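Local atomic coordinates of leucine aminopeptidase A1, chloroplastic (Solanum lycopersicum, PDB entry 5D8N), a protein that removes N-terminal amino acids, preferably leucine, from peptides as a magnesium-dependent homohexameric aminopeptidase, and takes part in wound signalling and insect defence. Residues Asp394-Ala399 with Gln489-Lys494; Val404-Asp409 with Val523-Arg528; Trp460-Ser465 with Ala480-Leu485. The protein carries 1 engineered substitution. One frame throughout, in Å; residues are numbered along the deposited sequence.

Contact 1: residues Asp394-Ala399 with Gln489-Lys494; sequences DALIYA and QFVDEK
Helix 388-401, which packs on the mixed sheet of the M17 catalytic domain, meets the loop from helix 479-488 to strand 496-501 through L396 and I397 on the helix and F490 and V491 on the loop. The backbones come close here. The CA atoms of I397 and F490 are 5.8 Å apart, and those of L396 and V491 6.1 Å. I397 lies across the side chain of F490. Its CG1 stands beside the backbone N (chi1 -71°), and the chain runs on extended to CD1. This carries I397 CD1 to within 3.9 Å of F490 CD1 on the ring, which it meets obliquely. CG1 of I397 also packs against the carbonyl of F490, 3.5 Å from O of F490. The ring itself has Q489 CB over one face, offset toward the rim. Beside this pair, L396 CD1 touches V491 CG2 at 4.0 Å. Between the side chains the contact is apolar. F490 also rests on F486 and A393, and its side chain lies about 7 Å from that of R389, a predicted active-site residue at the start of the same helix. On the far side of the helix, A395 and A399 touch strands 293-305 and 347-358, so the loop adds a layer outside the helix. Beyond V491 the loop is shaped by its own polar groups. D492 OD1 accepts from K494 N at 3.2 Å, with a fairly straight N-H to acceptor angle of 163°. This is an Asx turn. The same carboxylate holds the lysine side chain, which folds back over it. K494 NZ forms a salt bridge to D492 OD2 at 3.2 Å, arriving from above the carboxylate plane, 63° out of it.

Contact 2: residues Val404-Asp409 with Val523-Arg528; sequences VEKIID and VEWVLR
I408 and W525 approach from opposite directions, the isoleucine end-on and the indole with its face. CD1 of I408 sits 3.5 Å from the centroid of the six-membered ring of W525, only 11° off the ring normal. This is a CH-pi contact. The nearest ring atom is CD2 of W525, 3.5 Å from I408 CD1. CG1 of I408 follows behind, 3.9 Å from W525 CH2. W525 holds CG opposite its backbone N (chi1 176°), and the indole thereby reaches from the helix to the strand. K406 meets the same indole at its edge. K406 CB lies in the ring plane, 3.9 Å from W525 CZ2, and the extended chain carries K406 CD to 4.1 Å from that CZ2. The contact seats the C-terminal helix 519-527 on strand 406-411, an inner strand of the mixed sheet of the catalytic domain. Helix 433-446 borders the contact: L435 touches W525, and V439 touches I408. Its E438 forms a salt bridge with K406 NZ and takes a weak hydrogen bond from W525 NE1. An alanine in place of W525 would probably leave I408 CD1 without its aromatic face and open a gap between helix and strand. Near the end of the helix, R528 forms a salt bridge to E524, side-on: NE and NH2 both bond to OE1, with R528 NE 2.8 Å from E524 OE1.

Contact 3: residues Trp460-Ser465 with Ala480-Leu485; sequences WESMKS and AITGAL
W460 sets CG opposite its backbone N (chi1 -176°), which turns the indole toward L485, while M463 bends at both chi2 (-66°) and chi3 (-80°) to bring its sulfur to T482. The indole and the leucine side chain run alongside each other, pointing opposite ways. CE3 of W460 lies 3.6 Å from L485 CB, an oblique approach to the ring. The neighbouring W460 CZ3 rests on the helix backbone, 3.7 Å from C of L485. The leucine reaches back in turn, and L485 CD1 comes within 3.8 Å of W460 N. The two residues thus interlock, each side chain lying against the other's main chain. M463 crosses T482 obliquely, with SD 3.8 Å from T482 CB. CB of M463 meanwhile lies over one face of the W460 indole, toward its rim, so the methionine touches both the ring and the helix. At the margin, OG of S462 is 3.9 Å from the methyl CG2 of T482. This is a van der Waals touch; the hydroxyl itself is hydrogen-bonded to Y459 O. The T482 hydroxyl makes weak hydrogen bonds back to G478 O and G479 O, at the start of its helix. A 3-10 turn shapes this side of the contact: M463 N bonds to W460 O at 2.8 Å. M463 lies close to the active site, its side chain about 5 Å from that of R389, a predicted catalytic residue. The contact joins this turn to helix 479-488. W460 also touches M470 of strand 470-471, and M463 shares a backbone hydrogen bond with I471. A480 and A484 both touch F429 of strand 426-429; on strand 496-501, A480 meets D501 and A484 meets H499, while I481 packs on A420 of a neighbouring subunit.

All three contacts are mainly apolar. Contact 2 lies nearest the centre of the chain, on an inner strand of the sheet. Contacts 1 and 3 lie farther out and join loop or turn segments to helices; V491 in contact 1 and W460 and S462 in contact 3 are partly exposed, whereas the touching residues of contact 2 are buried. Contacts 1 and 2 share a layer: L396 and A399 pack on I407, on the sheet face away from W525. Contacts 1 and 3 touch through Q489 and W460, as helix 479-488 runs into the loop. Contact 2 uses a ring face, contact 1 aliphatic branches and an obliquely met phenyl ring, and contact 3 an indole and a sulfur.

Contact 1: residues Asp394-Ala399 with Gln489-Lys494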
loop_
_atom_site.group_PDB
_atom_site.type_symbol
_atom_site.label_atom_id
_atom_site.label_comp_id
_atom_site.label_asym_id
_atom_site.label_seq_id
_atom_site.Cartn_x
_atom_site.Cartn_y
_atom_site.Cartn_z
ATOM N N ASP A 394 -31.355 5.047 13.598
ATOM C CA ASP A 394 -32.800 4.973 13.504
ATOM C C ASP A 394 -33.434 3.849 14.337
ATOM O O ASP A 394 -34.528 4.019 14.902
ATOM C CB ASP A 394 -33.224 4.894 12.039
ATOM C CG ASP A 394 -33.135 6.265 11.338
ATOM O OD1 ASP A 394 -33.522 7.263 12.006
ATOM O OD2 ASP A 394 -32.760 6.320 10.134
ATOM N N ALA A 395 -32.744 2.717 14.453
ATOM C CA ALA A 395 -33.246 1.643 15.320
ATOM C C ALA A 395 -33.258 2.045 16.788
ATOM O O ALA A 395 -34.157 1.693 17.529
ATOM C CB ALA A 395 -32.407 0.395 15.153
ATOM N N LEU A 396 -32.254 2.801 17.210
ATOM C CA LEU A 396 -32.181 3.234 18.582
ATOM C C LEU A 396 -33.251 4.271 18.902
ATOM O O LEU A 396 -33.828 4.272 19.988
ATOM C CB LEU A 396 -30.769 3.737 18.885
ATOM C CG LEU A 396 -29.676 2.681 19.007
ATOM C CD1 LEU A 396 -28.289 3.339 19.026
ATOM C CD2 LEU A 396 -29.794 1.846 20.273
ATOM N N ILE A 397 -33.486 5.184 17.973
ATOM C CA ILE A 397 -34.540 6.178 18.139
ATOM C C ILE A 397 -35.860 5.436 18.258
ATOM O O ILE A 397 -36.640 5.727 19.146
ATOM C CB ILE A 397 -34.578 7.146 16.947
ATOM C CG1 ILE A 397 -33.349 8.060 16.990
ATOM C CG2 ILE A 397 -35.828 8.009 16.974
ATOM C CD1 ILE A 397 -32.979 8.680 15.645
ATOM N N TYR A 398 -36.079 4.430 17.411
ATOM C CA TYR A 398 -37.307 3.650 17.468
ATOM C C TYR A 398 -37.451 2.944 18.805
ATOM O O TYR A 398 -38.510 2.948 19.429
ATOM C CB TYR A 398 -37.295 2.601 16.360
ATOM C CG TYR A 398 -38.572 1.809 16.238
ATOM C CD1 TYR A 398 -38.751 0.638 16.933
ATOM C CD2 TYR A 398 -39.614 2.257 15.446
ATOM C CE1 TYR A 398 -39.932 -0.072 16.845
ATOM C CE2 TYR A 398 -40.781 1.516 15.292
ATOM C CZ TYR A 398 -40.942 0.368 16.025
ATOM O OH TYR A 398 -42.067 -0.402 15.831
ATOM N N ALA A 399 -36.359 2.354 19.284
ATOM C CA ALA A 399 -36.396 1.704 20.586
ATOM C C ALA A 399 -36.801 2.699 21.672
ATOM O O ALA A 399 -37.604 2.376 22.569
ATOM C CB ALA A 399 -35.048 1.061 20.915
ATOM N N GLN A 489 -25.709 9.781 20.212
ATOM C CA GLN A 489 -26.422 10.939 19.708
ATOM C C GLN A 489 -27.872 10.579 19.408
ATOM O O GLN A 489 -28.678 11.450 19.098
ATOM C CB GLN A 489 -25.762 11.466 18.427
ATOM C CG GLN A 489 -24.402 12.121 18.632
ATOM C CD GLN A 489 -24.515 13.497 19.238
ATOM O OE1 GLN A 489 -25.393 14.289 18.880
ATOM N NE2 GLN A 489 -23.703 13.747 20.240
ATOM N N PHE A 490 -28.175 9.293 19.358
ATOM C CA PHE A 490 -29.487 8.850 18.918
ATOM C C PHE A 490 -30.267 8.147 20.014
ATOM O O PHE A 490 -31.277 7.465 19.760
ATOM C CB PHE A 490 -29.318 7.978 17.677
ATOM C CG PHE A 490 -28.576 8.675 16.587
ATOM C CD1 PHE A 490 -29.205 9.643 15.811
ATOM C CD2 PHE A 490 -27.214 8.495 16.446
ATOM C CE1 PHE A 490 -28.477 10.410 14.929
ATOM C CE2 PHE A 490 -26.500 9.206 15.496
ATOM C CZ PHE A 490 -27.119 10.202 14.768
ATOM N N VAL A 491 -29.777 8.303 21.237
ATOM C CA VAL A 491 -30.368 7.674 22.393
ATOM C C VAL A 491 -30.837 8.774 23.345
ATOM O O VAL A 491 -30.088 9.646 23.785
ATOM C CB VAL A 491 -29.370 6.764 23.128
ATOM C CG1 VAL A 491 -29.973 6.212 24.411
ATOM C CG2 VAL A 491 -28.930 5.616 22.232
ATOM N N ASP A 492 -32.091 8.657 23.724
ATOM C CA ASP A 492 -32.693 9.535 24.719
ATOM C C ASP A 492 -31.925 9.401 26.019
ATOM O O ASP A 492 -31.757 8.304 26.559
ATOM C CB ASP A 492 -34.117 9.026 24.910
ATOM C CG ASP A 492 -35.003 9.993 25.618
ATOM O OD1 ASP A 492 -34.537 10.698 26.542
ATOM O OD2 ASP A 492 -36.192 9.974 25.234
ATOM N N GLU A 493 -31.554 10.534 26.581
ATOM C CA GLU A 493 -30.730 10.556 27.780
ATOM C C GLU A 493 -31.384 9.918 29.005
ATOM O O GLU A 493 -30.703 9.412 29.888
ATOM C CB GLU A 493 -30.369 12.018 28.070
ATOM C CG GLU A 493 -29.490 12.260 29.295
ATOM C CD GLU A 493 -28.504 13.403 29.076
ATOM O OE1 GLU A 493 -28.965 14.528 28.779
ATOM O OE2 GLU A 493 -27.275 13.197 29.211
ATOM N N LYS A 494 -32.704 9.915 29.069
ATOM C CA LYS A 494 -33.363 9.283 30.195
ATOM C C LYS A 494 -33.400 7.751 30.075
ATOM O O LYS A 494 -33.874 7.065 30.970
ATOM C CB LYS A 494 -34.777 9.854 30.375
ATOM C CG LYS A 494 -35.840 9.201 29.496
ATOM C CD LYS A 494 -36.737 10.243 28.817
ATOM C CE LYS A 494 -38.119 9.721 28.423
ATOM N NZ LYS A 494 -38.020 8.566 27.476
#

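Contact 2: residues Val404-Asp409 with Val523-Arg528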
loop_
_atom_site.group_PDB
_atom_site.type_symbol
_atom_site.label_atom_id
_atom_site.label_comp_id
_atom_site.label_asym_id
_atom_site.label_seq_id
_atom_site.Cartn_x
_atom_site.Cartn_y
_atom_site.Cartn_z
ATOM N N VAL A 404 -39.101 2.248 26.386
ATOM C CA VAL A 404 -38.323 1.366 27.235
ATOM C C VAL A 404 -37.511 2.106 28.300
ATOM O O VAL A 404 -37.147 3.252 28.140
ATOM C CB VAL A 404 -37.452 0.403 26.407
ATOM C CG1 VAL A 404 -38.349 -0.446 25.515
ATOM C CG2 VAL A 404 -36.433 1.163 25.577
ATOM N N GLU A 405 -37.109 1.384 29.330
ATOM C CA GLU A 405 -36.252 1.890 30.395
ATOM C C GLU A 405 -34.752 1.607 30.115
ATOM O O GLU A 405 -33.878 2.370 30.508
ATOM C CB GLU A 405 -36.723 1.193 31.674
ATOM C CG GLU A 405 -35.906 1.421 32.934
ATOM C CD GLU A 405 -36.453 0.673 34.148
ATOM O OE1 GLU A 405 -37.582 0.135 34.072
ATOM O OE2 GLU A 405 -35.783 0.706 35.201
ATOM N N LYS A 406 -34.431 0.494 29.464
ATOM C CA LYS A 406 -33.050 0.095 29.227
ATOM C C LYS A 406 -32.940 -0.487 27.816
ATOM O O LYS A 406 -33.790 -1.284 27.400
ATOM C CB LYS A 406 -32.604 -0.941 30.263
ATOM C CG LYS A 406 -32.754 -0.513 31.722
ATOM C CD LYS A 406 -32.336 -1.622 32.681
ATOM C CE LYS A 406 -32.639 -1.257 34.135
ATOM N NZ LYS A 406 -32.223 -2.392 35.012
ATOM N N ILE A 407 -31.839 -0.165 27.140
ATOM C CA ILE A 407 -31.495 -0.711 25.830
ATOM C C ILE A 407 -30.102 -1.330 25.879
ATOM O O ILE A 407 -29.141 -0.680 26.291
ATOM C CB ILE A 407 -31.484 0.395 24.760
ATOM C CG1 ILE A 407 -32.837 1.106 24.704
ATOM C CG2 ILE A 407 -31.165 -0.187 23.398
ATOM C CD1 ILE A 407 -32.830 2.333 23.826
ATOM N N ILE A 408 -29.974 -2.497 25.266
ATOM C CA ILE A 408 -28.676 -2.982 24.813
ATOM C C ILE A 408 -28.679 -3.142 23.309
ATOM O O ILE A 408 -29.567 -3.823 22.776
ATOM C CB ILE A 408 -28.306 -4.331 25.463
ATOM C CG1 ILE A 408 -28.225 -4.196 26.985
ATOM C CG2 ILE A 408 -26.967 -4.842 24.907
ATOM C CD1 ILE A 408 -27.901 -5.485 27.704
ATOM N N ASP A 409 -27.670 -2.595 22.628
ATOM C CA ASP A 409 -27.473 -2.901 21.217
ATOM C C ASP A 409 -26.229 -3.750 21.036
ATOM O O ASP A 409 -25.279 -3.635 21.799
ATOM C CB ASP A 409 -27.417 -1.661 20.325
ATOM C CG ASP A 409 -26.064 -0.982 20.352
ATOM O OD1 ASP A 409 -25.112 -1.507 19.689
ATOM O OD2 ASP A 409 -25.979 0.113 20.966
ATOM N N VAL A 523 -29.986 -13.239 27.400
ATOM C CA VAL A 523 -30.999 -13.972 28.136
ATOM C C VAL A 523 -30.782 -13.786 29.638
ATOM O O VAL A 523 -31.752 -13.525 30.377
ATOM C CB VAL A 523 -31.039 -15.464 27.762
ATOM C CG1 VAL A 523 -31.901 -16.256 28.747
ATOM C CG2 VAL A 523 -31.553 -15.618 26.342
ATOM N N GLU A 524 -29.547 -13.989 30.092
ATOM C CA GLU A 524 -29.258 -13.805 31.515
ATOM C C GLU A 524 -29.616 -12.396 31.938
ATOM O O GLU A 524 -30.127 -12.181 33.034
ATOM C CB GLU A 524 -27.798 -14.085 31.860
ATOM C CG GLU A 524 -27.446 -15.569 31.868
ATOM C CD GLU A 524 -28.124 -16.361 32.991
ATOM O OE1 GLU A 524 -28.439 -15.773 34.051
ATOM O OE2 GLU A 524 -28.208 -17.601 32.843
ATOM N N TRP A 525 -29.283 -11.410 31.114
ATOM C CA TRP A 525 -29.547 -10.032 31.491
ATOM C C TRP A 525 -31.050 -9.777 31.635
ATOM O O TRP A 525 -31.501 -9.102 32.552
ATOM C CB TRP A 525 -28.959 -9.075 30.447
ATOM C CG TRP A 525 -29.261 -7.629 30.717
ATOM C CD1 TRP A 525 -28.742 -6.856 31.717
ATOM C CD2 TRP A 525 -30.203 -6.811 30.027
ATOM N NE1 TRP A 525 -29.176 -5.562 31.581
ATOM C CE2 TRP A 525 -30.121 -5.522 30.593
ATOM C CE3 TRP A 525 -30.990 -6.997 28.885
ATOM C CZ2 TRP A 525 -30.821 -4.435 30.077
ATOM C CZ3 TRP A 525 -31.721 -5.924 28.389
ATOM C CH2 TRP A 525 -31.600 -4.648 28.969
ATOM N N VAL A 526 -31.836 -10.232 30.665
ATOM C CA VAL A 526 -33.296 -10.093 30.746
ATOM C C VAL A 526 -33.850 -10.732 32.013
ATOM O O VAL A 526 -34.670 -10.128 32.706
ATOM C CB VAL A 526 -33.997 -10.700 29.500
ATOM C CG1 VAL A 526 -35.499 -10.810 29.689
ATOM C CG2 VAL A 526 -33.689 -9.839 28.289
ATOM N N LEU A 527 -33.389 -11.947 32.303
ATOM C CA LEU A 527 -33.855 -12.699 33.453
ATOM C C LEU A 527 -33.478 -12.081 34.791
ATOM O O LEU A 527 -34.209 -12.237 35.766
ATOM C CB LEU A 527 -33.293 -14.107 33.421
ATOM C CG LEU A 527 -33.972 -14.988 32.369
ATOM C CD1 LEU A 527 -33.485 -16.419 32.530
ATOM C CD2 LEU A 527 -35.478 -14.939 32.496
ATOM N N ARG A 528 -32.372 -11.344 34.831
ATOM C CA ARG A 528 -31.917 -10.762 36.086
ATOM C C ARG A 528 -32.558 -9.394 36.269
ATOM O O ARG A 528 -32.334 -8.730 37.261
ATOM C CB ARG A 528 -30.394 -10.662 36.109
ATOM C CG ARG A 528 -29.742 -12.010 36.417
ATOM C CD ARG A 528 -28.330 -12.221 35.854
ATOM N NE ARG A 528 -28.013 -13.654 35.833
ATOM C CZ ARG A 528 -27.564 -14.354 36.880
ATOM N NH1 ARG A 528 -27.144 -13.735 37.983
ATOM N NH2 ARG A 528 -27.497 -15.681 36.815
#

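Contact 3: residues Trp460-Ser465 with Ala480-Leu485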
loop_
_atom_site.group_PDB
_atom_site.type_symbol
_atom_site.label_atom_id
_atom_site.label_comp_id
_atom_site.label_asym_id
_atom_site.label_seq_id
_atom_site.Cartn_x
_atom_site.Cartn_y
_atom_site.Cartn_z
ATOM N N TRP A 460 -15.282 13.417 21.055
ATOM C CA TRP A 460 -16.417 13.810 20.224
ATOM C C TRP A 460 -16.109 14.959 19.245
ATOM O O TRP A 460 -16.649 15.044 18.127
ATOM C CB TRP A 460 -17.625 14.174 21.085
ATOM C CG TRP A 460 -18.814 14.486 20.254
ATOM C CD1 TRP A 460 -19.462 15.683 20.182
ATOM C CD2 TRP A 460 -19.429 13.633 19.277
ATOM N NE1 TRP A 460 -20.404 15.641 19.181
ATOM C CE2 TRP A 460 -20.435 14.386 18.642
ATOM C CE3 TRP A 460 -19.306 12.278 18.962
ATOM C CZ2 TRP A 460 -21.301 13.837 17.693
ATOM C CZ3 TRP A 460 -20.103 11.755 17.942
ATOM C CH2 TRP A 460 -21.125 12.530 17.355
ATOM N N GLU A 461 -15.185 15.814 19.660
ATOM C CA GLU A 461 -14.735 16.936 18.849
ATOM C C GLU A 461 -14.177 16.446 17.528
ATOM O O GLU A 461 -14.402 17.053 16.510
ATOM C CB GLU A 461 -13.678 17.729 19.626
ATOM C CG GLU A 461 -13.126 18.958 18.908
ATOM C CD GLU A 461 -14.097 20.135 18.830
ATOM O OE1 GLU A 461 -15.113 20.141 19.568
ATOM O OE2 GLU A 461 -13.863 21.042 17.997
ATOM N N SER A 462 -13.627 15.243 17.485
ATOM C CA SER A 462 -13.083 14.756 16.230
ATOM C C SER A 462 -14.187 14.295 15.276
ATOM O O SER A 462 -13.904 13.865 14.179
ATOM C CB SER A 462 -12.103 13.613 16.498
ATOM O OG SER A 462 -12.826 12.480 16.944
ATOM N N MET A 463 -15.435 14.283 15.735
ATOM C CA MET A 463 -16.546 13.855 14.897
ATOM C C MET A 463 -17.330 15.029 14.293
ATOM O O MET A 463 -18.407 14.838 13.743
ATOM C CB MET A 463 -17.486 12.959 15.722
ATOM C CG MET A 463 -16.837 11.676 16.220
ATOM S SD MET A 463 -16.395 10.531 14.901
ATOM C CE MET A 463 -17.955 9.744 14.528
ATOM N N LYS A 464 -16.842 16.248 14.472
ATOM C CA LYS A 464 -17.531 17.448 13.968
ATOM C C LYS A 464 -17.475 17.457 12.446
ATOM O O LYS A 464 -16.502 17.007 11.856
ATOM C CB LYS A 464 -16.834 18.715 14.454
ATOM C CG LYS A 464 -17.314 19.129 15.835
ATOM N N SER A 465 -18.537 17.955 11.830
ATOM C CA SER A 465 -18.600 18.113 10.385
ATOM C C SER A 465 -18.515 19.604 10.113
ATOM O O SER A 465 -18.988 20.390 10.915
ATOM C CB SER A 465 -19.926 17.572 9.834
ATOM O OG SER A 465 -20.110 17.874 8.460
ATOM N N ALA A 480 -13.424 2.719 18.107
ATOM C CA ALA A 480 -14.524 2.020 18.765
ATOM C C ALA A 480 -15.223 2.922 19.761
ATOM O O ALA A 480 -16.429 2.817 19.927
ATOM C CB ALA A 480 -14.025 0.768 19.463
ATOM N N ILE A 481 -14.471 3.839 20.361
ATOM C CA ILE A 481 -15.036 4.830 21.245
ATOM C C ILE A 481 -15.895 5.859 20.502
ATOM O O ILE A 481 -17.012 6.170 20.940
ATOM C CB ILE A 481 -13.936 5.561 22.018
ATOM C CG1 ILE A 481 -13.184 4.564 22.896
ATOM C CG2 ILE A 481 -14.512 6.711 22.833
ATOM C CD1 ILE A 481 -11.935 5.124 23.516
ATOM N N THR A 482 -15.371 6.442 19.431
ATOM C CA THR A 482 -16.154 7.413 18.674
ATOM C C THR A 482 -17.354 6.760 17.972
ATOM O O THR A 482 -18.415 7.366 17.824
ATOM C CB THR A 482 -15.310 8.177 17.646
ATOM O OG1 THR A 482 -14.588 7.251 16.809
ATOM C CG2 THR A 482 -14.346 9.132 18.343
ATOM N N GLY A 483 -17.252 5.470 17.671
ATOM C CA GLY A 483 -18.421 4.718 17.222
ATOM C C GLY A 483 -19.510 4.726 18.275
ATOM O O GLY A 483 -20.677 5.001 17.987
ATOM N N ALA A 484 -19.114 4.476 19.518
ATOM C CA ALA A 484 -20.065 4.522 20.632
ATOM C C ALA A 484 -20.628 5.929 20.859
ATOM O O ALA A 484 -21.833 6.101 21.077
ATOM C CB ALA A 484 -19.422 3.991 21.899
ATOM N N LEU A 485 -19.764 6.933 20.754
ATOM C CA LEU A 485 -20.194 8.309 20.950
ATOM C C LEU A 485 -21.147 8.745 19.841
ATOM O O LEU A 485 -22.151 9.418 20.101
ATOM C CB LEU A 485 -18.998 9.251 20.977
ATOM C CG LEU A 485 -18.034 9.133 22.157
ATOM C CD1 LEU A 485 -16.820 10.012 21.930
ATOM C CD2 LEU A 485 -18.695 9.537 23.449
#